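Local structure of isoflavone reductase (Medicago sativa, 2GAS) at residues V177-G182 against Y261-Y266; H120-P125 against Y266-I271; G9-I14 against D50-L55. The protein catalyses the NADPH-dependent reduction of 2'-hydroxyisoflavones to chiral isoflavanones such as vestitone, on the pathway to the alfalfa phytoalexin medicarpin. All blocks are in the same frame, centred on the assembly; numbering follows the deposited sequence.

Overall arrangement
Contacts 1 and 2 lie together around helix 259-271, with centres about 8 Å apart, and share Y266. V177-G182 meets L263 and Y266, and H120-P125 the next two residues, H267 and S268. A264 CB touches V123 O, tying the two contacts together. Contact 3 sits across the chain's centre, in the Rossmann region, its centre about 33 Å from that of contact 1 and about 32 Å from that of contact 2. It contains most of the probable NADP(+)-binding loop, and the P10 side chain is about 9 Å from that of R34, another probable cofactor residue. Contact 2 adjoins helix 126-143, whose probable proton acceptor K133 has its side chain about 11 Å from that of A122.

Contact 1. Residues V177-G182 against Y261-Y266; sequences VILGDG and YLLALY
L179 reaches helix 259-271 through one methyl: its CD1 lies 3.5 Å from Y266 CB and 4.0 Å from Y266 C. The leucine therefore meets the root of the tyrosine and its backbone, not the ring. CG of L179 stands beside the backbone N and anti to the carbonyl carbon (chi1 -53°), and CD1 then continues nearly straight on from CA (chi2 -174°), which makes this branch the extended end of the side chain. Y266 also directs its CB at the strand, but the ring then turns off, so the two side chains cross obliquely and the hydroxyl ends up well away from L179. L262 O stands 3.4 Å above one face of the Y266 ring, displaced toward its rim; the same oxygen accepts the helical hydrogen bond from Y266 N at 3.0 Å. L166, from a loop, adds a further neighbour to Y266. The contact places the last residue of strand 175-179 against the helix. This strand pairs in parallel with strand 239-243, outside the five-stranded Rossmann sheet of this NmrA-type reductase, and backbone bonds from I178 to T241 and V243 pair the two strands. One turn before Y266, L263 makes the second, looser approach: its CB does not face the strand, but the end of its side chain bends closer, bringing CD2 to 4.5 Å from L179 CD1. The other L179 methyl, CD2, is 4.7 Å from the same L263 CD2, so the L263 methyl lies off the forked end of the strand residue. Helix 245-254 covers the flank of both leucines, V248 meeting L179 and D251 with I252 meeting L263.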
loop_
_atom_site.group_PDB
_atom_site.type_symbol
_atom_site.label_atom_id
_atom_site.label_comp_id
_atom_site.label_asym_id
_atom_site.label_seq_id
_atom_site.Cartn_x
_atom_site.Cartn_y
_atom_site.Cartn_z
ATOM N N VAL A 177 4.840 12.849 -20.525
ATOM C CA VAL A 177 3.488 13.385 -20.621
ATOM C C VAL A 177 2.988 13.628 -19.206
ATOM O O VAL A 177 3.076 12.748 -18.345
ATOM C CB VAL A 177 2.527 12.411 -21.333
ATOM C CG1 VAL A 177 1.083 12.847 -21.107
ATOM C CG2 VAL A 177 2.817 12.389 -22.813
ATOM N N ILE A 178 2.470 14.828 -18.969
ATOM C CA ILE A 178 1.967 15.196 -17.656
ATOM C C ILE A 178 0.452 15.343 -17.698
ATOM O O ILE A 178 -0.091 15.972 -18.608
ATOM C CB ILE A 178 2.582 16.544 -17.174
ATOM C CG1 ILE A 178 4.111 16.447 -17.128
ATOM C CG2 ILE A 178 2.036 16.918 -15.806
ATOM C CD1 ILE A 178 4.788 16.914 -18.409
ATOM N N LEU A 179 -0.228 14.738 -16.728
ATOM C CA LEU A 179 -1.675 14.846 -16.651
ATOM C C LEU A 179 -1.993 16.135 -15.907
ATOM O O LEU A 179 -1.517 16.352 -14.795
ATOM C CB LEU A 179 -2.264 13.648 -15.906
ATOM C CG LEU A 179 -1.836 12.282 -16.437
ATOM C CD1 LEU A 179 -2.622 11.221 -15.689
ATOM C CD2 LEU A 179 -2.084 12.176 -17.937
ATOM N N GLY A 180 -2.798 16.992 -16.520
ATOM C CA GLY A 180 -3.126 18.254 -15.886
ATOM C C GLY A 180 -1.929 19.179 -15.935
ATOM O O GLY A 180 -1.012 18.946 -16.725
ATOM N N ASP A 181 -1.905 20.206 -15.088
ATOM C CA ASP A 181 -0.788 21.152 -15.120
ATOM C C ASP A 181 0.487 20.707 -14.410
ATOM O O ASP A 181 1.520 21.368 -14.514
ATOM C CB ASP A 181 -1.221 22.533 -14.600
ATOM C CG ASP A 181 -1.509 22.556 -13.111
ATOM O OD1 ASP A 181 -1.740 23.665 -12.582
ATOM O OD2 ASP A 181 -1.512 21.491 -12.463
ATOM N N GLY A 182 0.419 19.584 -13.698
ATOM C CA GLY A 182 1.592 19.076 -13.007
ATOM C C GLY A 182 1.918 19.744 -11.686
ATOM O O GLY A 182 3.000 19.535 -11.143
ATOM N N TYR A 261 -8.043 1.563 -16.408
ATOM C CA TYR A 261 -7.889 1.478 -14.961
ATOM C C TYR A 261 -6.644 2.243 -14.525
ATOM O O TYR A 261 -6.671 3.006 -13.561
ATOM C CB TYR A 261 -7.755 0.016 -14.539
ATOM C CG TYR A 261 -7.659 -0.182 -13.047
ATOM C CD1 TYR A 261 -8.806 -0.241 -12.257
ATOM C CD2 TYR A 261 -6.418 -0.298 -12.418
ATOM C CE1 TYR A 261 -8.719 -0.414 -10.874
ATOM C CE2 TYR A 261 -6.321 -0.468 -11.037
ATOM C CZ TYR A 261 -7.474 -0.526 -10.273
ATOM O OH TYR A 261 -7.382 -0.702 -8.911
ATOM N N LEU A 262 -5.558 2.029 -15.258
ATOM C CA LEU A 262 -4.281 2.672 -14.975
ATOM C C LEU A 262 -4.404 4.192 -15.077
ATOM O O LEU A 262 -3.976 4.920 -14.180
ATOM C CB LEU A 262 -3.230 2.159 -15.962
ATOM C CG LEU A 262 -1.780 2.043 -15.500
ATOM C CD1 LEU A 262 -1.691 1.063 -14.334
ATOM C CD2 LEU A 262 -0.916 1.561 -16.663
ATOM N N LEU A 263 -4.997 4.669 -16.168
ATOM C CA LEU A 263 -5.171 6.105 -16.362
ATOM C C LEU A 263 -6.068 6.712 -15.296
ATOM O O LEU A 263 -5.843 7.840 -14.858
ATOM C CB LEU A 263 -5.764 6.405 -17.740
ATOM C CG LEU A 263 -4.809 6.788 -18.869
ATOM C CD1 LEU A 263 -5.633 7.294 -20.043
ATOM C CD2 LEU A 263 -3.840 7.870 -18.403
ATOM N N ALA A 264 -7.099 5.976 -14.887
ATOM C CA ALA A 264 -8.006 6.479 -13.861
ATOM C C ALA A 264 -7.248 6.598 -12.538
ATOM O O ALA A 264 -7.468 7.524 -11.766
ATOM C CB ALA A 264 -9.204 5.546 -13.707
ATOM N N LEU A 265 -6.350 5.649 -12.284
ATOM C CA LEU A 265 -5.550 5.682 -11.066
ATOM C C LEU A 265 -4.672 6.940 -11.077
ATOM O O LEU A 265 -4.618 7.673 -10.090
ATOM C CB LEU A 265 -4.678 4.423 -10.977
ATOM C CG LEU A 265 -3.824 4.248 -9.720
ATOM C CD1 LEU A 265 -4.699 4.261 -8.477
ATOM C CD2 LEU A 265 -3.066 2.932 -9.819
ATOM N N TYR A 266 -4.002 7.192 -12.202
ATOM C CA TYR A 266 -3.141 8.367 -12.348
ATOM C C TYR A 266 -3.960 9.656 -12.272
ATOM O O TYR A 266 -3.515 10.647 -11.706
ATOM C CB TYR A 266 -2.408 8.333 -13.690
ATOM C CG TYR A 266 -1.423 7.202 -13.856
ATOM C CD1 TYR A 266 -1.096 6.736 -15.128
ATOM C CD2 TYR A 266 -0.804 6.607 -12.756
ATOM C CE1 TYR A 266 -0.183 5.709 -15.308
ATOM C CE2 TYR A 266 0.120 5.567 -12.928
ATOM C CZ TYR A 266 0.419 5.127 -14.208
ATOM O OH TYR A 266 1.306 4.093 -14.406
#

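Contact 2. Residues H120-P125 against Y266-I271; sequences HDAVEP and YHSQQI
The loop from the last strand of the Rossmann sheet, 107-109, to helix 126-143, which carries the probable proton acceptor K133, passes alongside helix 259-271, whose H267 and S268 point their CB atoms at it. A122 CB rests 4.0 Å from S268 CB, in a close backbone approach where the two CA atoms are 5.2 Å apart. Next to it, V123 sets its two methyls against H267, CG1 at 4.0 Å from H267 NE2 and CG2 at 4.1 Å from H267 CD2. The valine and histidine side chains cross at about a right angle, and the ring is met obliquely. CG of H267, anti to the backbone N (chi1 164°), carries the ring on to V123. L249 of helix 245-254 packs on both V123 and H267. F130 of helix 126-143 covers A122, and R127 NH1 bonds to A122 O. No direct hydrogen bond joins H120-P125 to Y266-I271; a water does so instead. S268 OG, which also bonds to D274 OD2, accepts from this water at 2.9 Å, while D121 N donates to the water oxygen at 2.7 Å.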
loop_
_atom_site.group_PDB
_atom_site.type_symbol
_atom_site.label_atom_id
_atom_site.label_comp_id
_atom_site.label_asym_id
_atom_site.label_seq_id
_atom_site.Cartn_x
_atom_site.Cartn_y
_atom_site.Cartn_z
ATOM N N HIS A 120 -11.706 10.441 -1.781
ATOM C CA HIS A 120 -11.320 10.438 -3.184
ATOM C C HIS A 120 -12.437 10.973 -4.067
ATOM O O HIS A 120 -13.590 11.074 -3.647
ATOM C CB HIS A 120 -10.953 9.026 -3.647
ATOM C CG HIS A 120 -12.139 8.173 -3.979
ATOM N ND1 HIS A 120 -12.684 7.273 -3.087
ATOM C CD2 HIS A 120 -12.900 8.106 -5.097
ATOM C CE1 HIS A 120 -13.729 6.686 -3.645
ATOM N NE2 HIS A 120 -13.881 7.174 -4.863
ATOM N N ASP A 121 -12.079 11.311 -5.299
ATOM C CA ASP A 121 -13.032 11.828 -6.279
ATOM C C ASP A 121 -12.703 11.146 -7.603
ATOM O O ASP A 121 -12.774 11.767 -8.666
ATOM C CB ASP A 121 -12.866 13.343 -6.430
ATOM C CG ASP A 121 -13.154 14.099 -5.147
ATOM O OD1 ASP A 121 -14.340 14.203 -4.775
ATOM O OD2 ASP A 121 -12.196 14.587 -4.508
ATOM N N ALA A 122 -12.346 9.867 -7.527
ATOM C CA ALA A 122 -11.958 9.097 -8.702
ATOM C C ALA A 122 -13.100 8.739 -9.641
ATOM O O ALA A 122 -14.272 8.789 -9.268
ATOM C CB ALA A 122 -11.230 7.824 -8.272
ATOM N N VAL A 123 -12.735 8.373 -10.864
ATOM C CA VAL A 123 -13.705 7.981 -11.882
ATOM C C VAL A 123 -13.544 6.490 -12.168
ATOM O O VAL A 123 -12.540 5.882 -11.793
ATOM C CB VAL A 123 -13.485 8.773 -13.194
ATOM C CG1 VAL A 123 -13.568 10.262 -12.920
ATOM C CG2 VAL A 123 -12.136 8.421 -13.801
ATOM N N GLU A 124 -14.534 5.890 -12.820
ATOM C CA GLU A 124 -14.445 4.473 -13.142
ATOM C C GLU A 124 -13.322 4.261 -14.155
ATOM O O GLU A 124 -12.965 5.179 -14.900
ATOM C CB GLU A 124 -15.777 3.972 -13.714
ATOM C CG GLU A 124 -16.945 4.078 -12.747
ATOM C CD GLU A 124 -16.801 3.174 -11.529
ATOM O OE1 GLU A 124 -17.678 3.242 -10.640
ATOM O OE2 GLU A 124 -15.824 2.396 -11.455
ATOM N N PRO A 125 -12.768 3.044 -14.218
ATOM C CA PRO A 125 -13.125 1.871 -13.414
ATOM C C PRO A 125 -12.440 1.768 -12.047
ATOM O O PRO A 125 -12.699 0.829 -11.294
ATOM C CB PRO A 125 -12.738 0.717 -14.325
ATOM C CG PRO A 125 -11.470 1.226 -14.938
ATOM C CD PRO A 125 -11.802 2.675 -15.272
ATOM N N TYR A 266 -4.002 7.192 -12.202
ATOM C CA TYR A 266 -3.141 8.367 -12.348
ATOM C C TYR A 266 -3.960 9.656 -12.272
ATOM O O TYR A 266 -3.515 10.647 -11.706
ATOM C CB TYR A 266 -2.408 8.333 -13.690
ATOM C CG TYR A 266 -1.423 7.202 -13.856
ATOM C CD1 TYR A 266 -1.096 6.736 -15.128
ATOM C CD2 TYR A 266 -0.804 6.607 -12.756
ATOM C CE1 TYR A 266 -0.183 5.709 -15.308
ATOM C CE2 TYR A 266 0.120 5.567 -12.928
ATOM C CZ TYR A 266 0.419 5.127 -14.208
ATOM O OH TYR A 266 1.306 4.093 -14.406
ATOM N N HIS A 267 -5.149 9.643 -12.866
ATOM C CA HIS A 267 -6.028 10.812 -12.837
ATOM C C HIS A 267 -6.307 11.226 -11.389
ATOM O O HIS A 267 -6.198 12.395 -11.023
ATOM C CB HIS A 267 -7.345 10.487 -13.559
ATOM C CG HIS A 267 -8.456 11.453 -13.279
ATOM N ND1 HIS A 267 -8.541 12.695 -13.871
ATOM C CD2 HIS A 267 -9.529 11.354 -12.458
ATOM C CE1 HIS A 267 -9.620 13.319 -13.426
ATOM N NE2 HIS A 267 -10.236 12.527 -12.568
ATOM N N SER A 268 -6.665 10.256 -10.560
ATOM C CA SER A 268 -6.957 10.522 -9.164
ATOM C C SER A 268 -5.722 11.009 -8.404
ATOM O O SER A 268 -5.809 11.906 -7.573
ATOM C CB SER A 268 -7.504 9.247 -8.508
ATOM O OG SER A 268 -7.695 9.427 -7.114
ATOM N N GLN A 269 -4.567 10.429 -8.714
ATOM C CA GLN A 269 -3.325 10.778 -8.023
ATOM C C GLN A 269 -2.651 12.047 -8.550
ATOM O O GLN A 269 -2.109 12.834 -7.777
ATOM C CB GLN A 269 -2.354 9.586 -8.121
ATOM C CG GLN A 269 -1.152 9.594 -7.158
ATOM C CD GLN A 269 0.137 10.106 -7.803
ATOM O OE1 GLN A 269 0.308 10.029 -9.023
ATOM N NE2 GLN A 269 1.059 10.605 -6.980
ATOM N N GLN A 270 -2.718 12.249 -9.861
ATOM C CA GLN A 270 -2.068 13.385 -10.511
ATOM C C GLN A 270 -2.908 14.640 -10.714
ATOM O O GLN A 270 -2.377 15.751 -10.677
ATOM C CB GLN A 270 -1.523 12.938 -11.871
ATOM C CG GLN A 270 -0.465 11.833 -11.805
ATOM C CD GLN A 270 0.947 12.380 -11.703
ATOM O OE1 GLN A 270 1.372 13.183 -12.537
ATOM N NE2 GLN A 270 1.687 11.939 -10.689
ATOM N N ILE A 271 -4.207 14.465 -10.947
ATOM C CA ILE A 271 -5.100 15.597 -11.184
ATOM C C ILE A 271 -5.996 15.939 -10.005
ATOM O O ILE A 271 -6.054 17.091 -9.574
ATOM C CB ILE A 271 -5.994 15.348 -12.432
ATOM C CG1 ILE A 271 -5.119 15.302 -13.679
ATOM C CG2 ILE A 271 -7.029 16.462 -12.584
ATOM C CD1 ILE A 271 -4.233 16.482 -13.769
HETATM O O HOH W 1 -9.588 11.415 -6.208
#

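Contact 3. Residues G9-I14 against D50-L55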
loop_
_atom_site.group_PDB
_atom_site.type_symbol
_atom_site.label_atom_id
_atom_site.label_comp_id
_atom_site.label_asym_id
_atom_site.label_seq_id
_atom_site.Cartn_x
_atom_site.Cartn_y
_atom_site.Cartn_z
ATOM N N GLY A 9 -0.831 -12.905 3.090
ATOM C CA GLY A 9 -0.226 -12.484 1.833
ATOM C C GLY A 9 1.229 -12.113 2.098
ATOM O O GLY A 9 1.751 -11.168 1.513
ATOM N N PRO A 10 1.926 -12.878 2.954
ATOM C CA PRO A 10 3.323 -12.606 3.304
ATOM C C PRO A 10 4.370 -12.614 2.190
ATOM O O PRO A 10 5.412 -11.965 2.323
ATOM C CB PRO A 10 3.609 -13.655 4.380
ATOM C CG PRO A 10 2.813 -14.819 3.909
ATOM C CD PRO A 10 1.498 -14.174 3.514
ATOM N N THR A 11 4.117 -13.332 1.100
ATOM C CA THR A 11 5.104 -13.361 0.021
ATOM C C THR A 11 4.825 -12.368 -1.104
ATOM O O THR A 11 5.544 -12.337 -2.101
ATOM C CB THR A 11 5.261 -14.780 -0.584
ATOM O OG1 THR A 11 4.044 -15.178 -1.227
ATOM C CG2 THR A 11 5.621 -15.782 0.505
ATOM N N GLY A 12 3.789 -11.549 -0.947
ATOM C CA GLY A 12 3.488 -10.562 -1.970
ATOM C C GLY A 12 4.524 -9.447 -2.009
ATOM O O GLY A 12 5.376 -9.353 -1.124
ATOM N N ALA A 13 4.446 -8.591 -3.027
ATOM C CA ALA A 13 5.390 -7.488 -3.176
ATOM C C ALA A 13 5.372 -6.580 -1.954
ATOM O O ALA A 13 6.409 -6.093 -1.509
ATOM C CB ALA A 13 5.057 -6.683 -4.425
ATOM N N ILE A 14 4.185 -6.366 -1.400
ATOM C CA ILE A 14 4.037 -5.507 -0.233
ATOM C C ILE A 14 4.231 -6.268 1.072
ATOM O O ILE A 14 4.936 -5.813 1.973
ATOM C CB ILE A 14 2.634 -4.850 -0.225
ATOM C CG1 ILE A 14 2.433 -4.049 -1.513
ATOM C CG2 ILE A 14 2.468 -3.968 1.001
ATOM C CD1 ILE A 14 3.558 -3.085 -1.834
ATOM N N ASP A 50 12.029 -19.534 2.841
ATOM C CA ASP A 50 13.280 -19.982 3.448
ATOM C C ASP A 50 13.884 -18.838 4.250
ATOM O O ASP A 50 14.364 -19.034 5.369
ATOM C CB ASP A 50 14.283 -20.417 2.382
ATOM C CG ASP A 50 13.984 -21.791 1.813
ATOM O OD1 ASP A 50 13.124 -22.507 2.376
ATOM O OD2 ASP A 50 14.629 -22.156 0.806
ATOM N N ASN A 51 13.866 -17.644 3.665
ATOM C CA ASN A 51 14.409 -16.474 4.333
ATOM C C ASN A 51 13.648 -16.195 5.623
ATOM O O ASN A 51 14.251 -15.960 6.671
ATOM C CB ASN A 51 14.350 -15.252 3.407
ATOM C CG ASN A 51 14.815 -13.985 4.094
ATOM O OD1 ASN A 51 14.032 -13.291 4.736
ATOM N ND2 ASN A 51 16.106 -13.689 3.981
ATOM N N TYR A 52 12.322 -16.230 5.546
ATOM C CA TYR A 52 11.491 -15.987 6.716
ATOM C C TYR A 52 11.826 -16.964 7.839
ATOM O O TYR A 52 12.017 -16.562 8.985
ATOM C CB TYR A 52 10.008 -16.127 6.355
ATOM C CG TYR A 52 9.493 -15.104 5.360
ATOM C CD1 TYR A 52 8.223 -15.245 4.803
ATOM C CD2 TYR A 52 10.267 -14.010 4.968
ATOM C CE1 TYR A 52 7.735 -14.328 3.875
ATOM C CE2 TYR A 52 9.786 -13.081 4.034
ATOM C CZ TYR A 52 8.517 -13.255 3.490
ATOM O OH TYR A 52 8.046 -12.377 2.532
ATOM N N GLN A 53 11.903 -18.248 7.512
ATOM C CA GLN A 53 12.215 -19.242 8.530
ATOM C C GLN A 53 13.601 -19.040 9.137
ATOM O O GLN A 53 13.793 -19.268 10.336
ATOM C CB GLN A 53 12.080 -20.654 7.952
ATOM C CG GLN A 53 10.638 -21.018 7.625
ATOM C CD GLN A 53 10.443 -22.501 7.378
ATOM O OE1 GLN A 53 11.024 -23.071 6.460
ATOM N NE2 GLN A 53 9.619 -23.131 8.205
ATOM N N SER A 54 14.561 -18.605 8.327
ATOM C CA SER A 54 15.912 -18.377 8.831
ATOM C C SER A 54 15.936 -17.196 9.800
ATOM O O SER A 54 16.861 -17.064 10.603
ATOM C CB SER A 54 16.890 -18.117 7.678
ATOM O OG SER A 54 16.688 -16.839 7.095
ATOM N N LEU A 55 14.916 -16.342 9.715
ATOM C CA LEU A 55 14.800 -15.166 10.575
ATOM C C LEU A 55 13.926 -15.394 11.804
ATOM O O LEU A 55 13.758 -14.499 12.633
ATOM C CB LEU A 55 14.230 -13.986 9.783
ATOM C CG LEU A 55 15.083 -13.419 8.651
ATOM C CD1 LEU A 55 14.287 -12.354 7.905
ATOM C CD2 LEU A 55 16.377 -12.839 9.219
#
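Y52 OH donates a hydrogen bond to P10 O, 2.7 Å away, and this is the hydrogen bond that joins D50-L55 to G9-I14. The oxygen lies at the edge of the tyrosine ring, near its plane. Relative to the P10 carbonyl, the hydroxyl lies about 36° above its plane, off the lone pairs. Beside the bond, P10 CB lies 4.2 Å from Y52 CE1, and T11 CG2 approaches the same Y52 CE1 obliquely at 4.2 Å. The phenol thus meets the proline, its carbonyl and the threonine methyl together. CG of Y52 lies beside the backbone N and anti to the carbonyl carbon (chi1 -64°), which sends the long side chain off the helix and brings OH and the CE1 side of the ring to the loop. The next shell fixes both partners. A type I turn from G9 to G12, closed by G12 N to G9 O at 3.2 Å, sets the direction of the P10 carbonyl. R16 of helix 15-25 bonds to T11 O and G12 O, and V19 packs against both P10 and Y52. W20 meets the Y52 ring with the planes at about 80° and gives its NE1 to N51 OD1, so N51 is tied to helix 15-25 as well. A31 and V33 of strand 29-33 touch P10. The loop itself, running from strand 5-8 into helix 15-25 as G-P-T-G-A-I-G, is the glycine-rich GxxGxxG motif of a Rossmann fold, which probably binds NADP(+).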